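Local coordinates for mRNA-decapping enzyme subunit 1 (PDB 1Q67), which serves with DCP2 in the yeast decapping complex, which removes the 7-methylguanine cap from mRNA and so commits the transcript to 5' to 3' decay, at residues B[163-166]-B[167-171]; B[210-213]-B[214-218]. One frame throughout, in Å; residues are numbered along the deposited sequence.

Contact 1 of 2, residues B[163-166]-B[167-171]; sequences VNKR and KVFNA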
loop_
_atom_site.group_PDB
_atom_site.type_symbol
_atom_site.label_atom_id
_atom_site.label_comp_id
_atom_site.label_asym_id
_atom_site.label_seq_id
_atom_site.Cartn_x
_atom_site.Cartn_y
_atom_site.Cartn_z
ATOM N N VAL B 163 24.022 10.926 -16.810
ATOM C CA VAL B 163 24.408 9.525 -16.925
ATOM C C VAL B 163 25.250 9.299 -18.189
ATOM O O VAL B 163 26.244 8.566 -18.157
ATOM C CB VAL B 163 23.169 8.595 -16.971
ATOM C CG1 VAL B 163 23.596 7.158 -17.262
ATOM C CG2 VAL B 163 22.433 8.646 -15.640
ATOM N N ASN B 164 24.856 9.925 -19.295
ATOM C CA ASN B 164 25.591 9.776 -20.549
ATOM C C ASN B 164 26.993 10.375 -20.453
ATOM O O ASN B 164 27.960 9.766 -20.909
ATOM C CB ASN B 164 24.823 10.421 -21.709
ATOM C CG ASN B 164 23.531 9.689 -22.027
ATOM O OD1 ASN B 164 23.450 8.461 -21.897
ATOM N ND2 ASN B 164 22.518 10.433 -22.463
ATOM N N LYS B 165 27.104 11.558 -19.861
ATOM C CA LYS B 165 28.403 12.193 -19.702
ATOM C C LYS B 165 29.292 11.279 -18.861
ATOM O O LYS B 165 30.455 11.024 -19.202
ATOM C CB LYS B 165 28.262 13.547 -19.001
ATOM C CG LYS B 165 29.594 14.275 -18.813
ATOM C CD LYS B 165 29.490 15.405 -17.803
ATOM C CE LYS B 165 28.720 16.602 -18.347
ATOM N NZ LYS B 165 29.522 17.381 -19.331
ATOM N N ARG B 166 28.731 10.792 -17.760
ATOM C CA ARG B 166 29.444 9.899 -16.852
ATOM C C ARG B 166 29.982 8.658 -17.569
ATOM O O ARG B 166 31.117 8.241 -17.328
ATOM C CB ARG B 166 28.509 9.481 -15.712
ATOM C CG ARG B 166 29.041 8.384 -14.803
ATOM C CD ARG B 166 27.919 7.870 -13.904
ATOM N NE ARG B 166 28.297 6.702 -13.112
ATOM C CZ ARG B 166 28.966 6.757 -11.968
ATOM N NH1 ARG B 166 29.338 7.929 -11.470
ATOM N NH2 ARG B 166 29.253 5.639 -11.315
ATOM N N LYS B 167 29.170 8.067 -18.439
ATOM C CA LYS B 167 29.587 6.873 -19.178
ATOM C C LYS B 167 30.819 7.135 -20.042
ATOM O O LYS B 167 31.621 6.234 -20.283
ATOM C CB LYS B 167 28.450 6.363 -20.074
ATOM C CG LYS B 167 27.214 5.899 -19.310
ATOM C CD LYS B 167 26.246 5.085 -20.175
ATOM C CE LYS B 167 25.674 5.888 -21.349
ATOM N NZ LYS B 167 26.667 6.117 -22.447
ATOM N N VAL B 168 30.966 8.376 -20.496
ATOM C CA VAL B 168 32.087 8.747 -21.347
ATOM C C VAL B 168 33.316 9.274 -20.615
ATOM O O VAL B 168 34.412 8.759 -20.806
ATOM C CB VAL B 168 31.663 9.809 -22.393
ATOM C CG1 VAL B 168 32.864 10.213 -23.241
ATOM C CG2 VAL B 168 30.554 9.262 -23.281
ATOM N N PHE B 169 33.135 10.286 -19.772
ATOM C CA PHE B 169 34.255 10.904 -19.064
ATOM C C PHE B 169 34.584 10.434 -17.653
ATOM O O PHE B 169 35.384 11.067 -16.956
ATOM C CB PHE B 169 34.065 12.420 -19.051
ATOM C CG PHE B 169 33.954 13.013 -20.419
ATOM C CD1 PHE B 169 32.720 13.104 -21.054
ATOM C CD2 PHE B 169 35.090 13.442 -21.095
ATOM C CE1 PHE B 169 32.618 13.611 -22.347
ATOM C CE2 PHE B 169 35.001 13.950 -22.390
ATOM C CZ PHE B 169 33.765 14.037 -23.018
ATOM N N ASN B 170 33.986 9.330 -17.228
ATOM C CA ASN B 170 34.247 8.808 -15.894
ATOM C C ASN B 170 33.947 7.317 -15.912
ATOM O O ASN B 170 33.309 6.777 -15.007
ATOM C CB ASN B 170 33.368 9.539 -14.871
ATOM C CG ASN B 170 33.779 9.256 -13.438
ATOM O OD1 ASN B 170 34.970 9.280 -13.099
ATOM N ND2 ASN B 170 32.793 9.001 -12.580
ATOM N N ALA B 171 34.426 6.666 -16.967
ATOM C CA ALA B 171 34.231 5.239 -17.179
ATOM C C ALA B 171 34.795 4.378 -16.053
ATOM O O ALA B 171 34.306 3.275 -15.809
ATOM C CB ALA B 171 34.852 4.830 -18.509
HETATM O O HOH W 1 26.836 8.594 -23.274
#
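Lys-167 folds its chain back along Asn-164, one turn earlier in the helix, and the two side chains run next to each other in the same direction. The touching atoms are OD1 of Asn-164 and CE of Lys-167, 3.4 Å apart. With CG of Lys-167 beside its own backbone N (chi1 -64°) and the chain bent at its last two torsions, the ammonium comes round above the preceding turn. There a water links it to the backbone: Lys-167 NZ donates to the water at 2.6 Å, and the water in turn donates to Asn-164 O.

The nonpolar contacts are looser. The ring of Phe-169 meets the Lys-165 chain at an angle, CD1 lying 4.0 Å from CG of Lys-165, while Val-168 CG1 rests over one ring face, toward the rim. Among the polar groups, Arg-166 reaches out with an extended chain past Asn-170, its guanidinium steeply inclined to the amide.

The backbone bonds become less regular along these residues. Lys-167 N still bonds to Val-163 O in the alpha-helical i to i+4 pattern, but the next bond, Val-168 N to Asn-164 O, is weak at 3.3 Å. Lys-165 O is gripped twice, by Phe-169 N at 2.8 Å, almost straight in line with the carbonyl, and by Val-168 N at 3.0 Å from above the carbonyl plane; the second is an i to i+3 bond. Asn-170 N reaches Arg-166 O only weakly.

Asn-170 lies right before helix 171-176, where that helix follows on from helix 160-169. Arg-166 NH2 reaches beyond the second helix to bond Asn-177 O, and the buried Val-163 packs on Val-158, just after strand 152-157, and on Leu-196 in the loop before strand 200-205.

Contact 2 of 2, residues B[210-213]-B[214-218]; sequences DRQN and IYELI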
loop_
_atom_site.group_PDB
_atom_site.type_symbol
_atom_site.label_atom_id
_atom_site.label_comp_id
_atom_site.label_asym_id
_atom_site.label_seq_id
_atom_site.Cartn_x
_atom_site.Cartn_y
_atom_site.Cartn_z
ATOM N N ASP B 210 -3.118 12.241 -11.106
ATOM C CA ASP B 210 -1.737 12.361 -10.657
ATOM C C ASP B 210 -0.780 11.391 -11.339
ATOM O O ASP B 210 0.434 11.598 -11.319
ATOM C CB ASP B 210 -1.642 12.186 -9.142
ATOM C CG ASP B 210 -1.998 13.451 -8.396
ATOM O OD1 ASP B 210 -1.984 14.529 -9.031
ATOM O OD2 ASP B 210 -2.273 13.378 -7.179
ATOM N N ARG B 211 -1.320 10.339 -11.943
ATOM C CA ARG B 211 -0.484 9.355 -12.620
ATOM C C ARG B 211 0.185 9.976 -13.840
ATOM O O ARG B 211 1.386 9.818 -14.051
ATOM C CB ARG B 211 -1.320 8.152 -13.049
ATOM C CG ARG B 211 -1.956 7.421 -11.887
ATOM C CD ARG B 211 -2.979 6.406 -12.360
ATOM N NE ARG B 211 -3.793 5.936 -11.244
ATOM C CZ ARG B 211 -4.906 5.226 -11.379
ATOM N NH1 ARG B 211 -5.346 4.902 -12.588
ATOM N NH2 ARG B 211 -5.581 4.847 -10.306
ATOM N N GLN B 212 -0.602 10.694 -14.631
ATOM C CA GLN B 212 -0.092 11.339 -15.830
ATOM C C GLN B 212 0.850 12.483 -15.457
ATOM O O GLN B 212 1.879 12.690 -16.101
ATOM C CB GLN B 212 -1.254 11.869 -16.675
ATOM C CG GLN B 212 -0.953 11.892 -18.155
ATOM C CD GLN B 212 -0.710 10.497 -18.713
ATOM O OE1 GLN B 212 0.032 10.322 -19.676
ATOM N NE2 GLN B 212 -1.345 9.501 -18.112
ATOM N N ASN B 213 0.502 13.223 -14.411
ATOM C CA ASN B 213 1.333 14.332 -13.969
ATOM C C ASN B 213 2.696 13.904 -13.428
ATOM O O ASN B 213 3.689 14.594 -13.643
ATOM C CB ASN B 213 0.595 15.153 -12.911
ATOM C CG ASN B 213 -0.551 15.948 -13.497
ATOM O OD1 ASN B 213 -1.356 15.420 -14.267
ATOM N ND2 ASN B 213 -0.636 17.223 -13.139
ATOM N N ILE B 214 2.756 12.778 -12.721
ATOM C CA ILE B 214 4.031 12.327 -12.181
ATOM C C ILE B 214 4.879 11.800 -13.342
ATOM O O ILE B 214 6.089 12.000 -13.387
ATOM C CB ILE B 214 3.842 11.221 -11.097
ATOM C CG1 ILE B 214 5.092 11.153 -10.220
ATOM C CG2 ILE B 214 3.646 9.852 -11.737
ATOM C CD1 ILE B 214 5.034 10.097 -9.127
ATOM N N TYR B 215 4.224 11.137 -14.287
ATOM C CA TYR B 215 4.900 10.605 -15.459
ATOM C C TYR B 215 5.541 11.756 -16.242
ATOM O O TYR B 215 6.691 11.672 -16.675
ATOM C CB TYR B 215 3.891 9.869 -16.351
ATOM C CG TYR B 215 4.372 9.677 -17.771
ATOM C CD1 TYR B 215 5.426 8.813 -18.063
ATOM C CD2 TYR B 215 3.814 10.413 -18.812
ATOM C CE1 TYR B 215 5.917 8.693 -19.360
ATOM C CE2 TYR B 215 4.296 10.304 -20.111
ATOM C CZ TYR B 215 5.348 9.446 -20.379
ATOM O OH TYR B 215 5.850 9.376 -21.657
ATOM N N GLU B 216 4.782 12.833 -16.408
ATOM C CA GLU B 216 5.239 14.012 -17.140
ATOM C C GLU B 216 6.401 14.706 -16.428
ATOM O O GLU B 216 7.359 15.149 -17.064
ATOM C CB GLU B 216 4.083 15.004 -17.302
ATOM C CG GLU B 216 3.888 15.518 -18.710
ATOM C CD GLU B 216 3.167 14.527 -19.590
ATOM O OE1 GLU B 216 1.995 14.227 -19.283
ATOM O OE2 GLU B 216 3.765 14.049 -20.582
ATOM N N LEU B 217 6.312 14.816 -15.105
ATOM C CA LEU B 217 7.376 15.448 -14.341
ATOM C C LEU B 217 8.680 14.646 -14.392
ATOM O O LEU B 217 9.744 15.199 -14.652
ATOM C CB LEU B 217 6.951 15.639 -12.884
ATOM C CG LEU B 217 8.052 16.118 -11.933
ATOM C CD1 LEU B 217 8.546 17.490 -12.379
ATOM C CD2 LEU B 217 7.509 16.180 -10.503
ATOM N N ILE B 218 8.608 13.346 -14.142
ATOM C CA ILE B 218 9.818 12.538 -14.159
ATOM C C ILE B 218 10.455 12.519 -15.546
ATOM O O ILE B 218 11.677 12.592 -15.682
ATOM C CB ILE B 218 9.540 11.094 -13.709
ATOM C CG1 ILE B 218 9.038 11.095 -12.259
ATOM C CG2 ILE B 218 10.817 10.265 -13.826
ATOM C CD1 ILE B 218 8.533 9.748 -11.785
#
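Gln-212 lies alongside Tyr-215, both side chains pointing the same way, with OE1 of Gln-212 3.9 Å from ring atom CD2 of Tyr-215 and the amide tilted 58° to the ring. A bend at its second torsion (chi2 63°) carries the amide over toward the next turn. The same glutamine also touches Glu-216, at the same range: its CG sits 3.9 Å from OE1 of Glu-216, whose bent chain brings the carboxylate back over the Gln-212 carbonyl.

Ile-214 is packed close against the turn before it. Its CG2 comes within 3.2 Å of Arg-211 O, and its CG1 branch, anti to the backbone N, leads away toward the core. Both segments lie on helix 208-223, which follows the last strand, 200-205, as the C-terminal helix of the PH-like fold does, lying against the beta sandwich. Ile-214 meets Phe-39, Leu-65, Ile-67 and Ile-205, while Tyr-215 leans on Val-184 and Val-186 of strand 183-187.

Regular i to i+4 bonds hold the turns: Tyr-215 N to Arg-211 O at 3.1 Å and Glu-216 N to Gln-212 O at 2.9 Å are framed by Ile-214 N to Asp-210 O and Leu-217 N to Asn-213 O. Nearer the helix start, Asp-210 OD2 bonds Thr-41 OG1, and Arg-211 NE turns back to Ile-205 O.

Contact 1 comes first along the chain, on helix 160-169, and contact 2 follows on helix 208-223; strands 183-187, 190-194 and 200-205 run between them. Their centres are 27 Å apart and their nearest atoms about 11 Å, so the two never touch, though both belong to the same Dcp1 fold. Contact 2 lies nearer the middle of the molecule, its centre about 12 Å from the chain centre, on a helix whose side chains reach strands of both sheets. Contact 1 sits farther out, its centre about 21 Å from the same point, in a helical excursion between strands 152-157 and 183-187. One helix thus packs on the sandwich, while the other belongs to a peripheral connection.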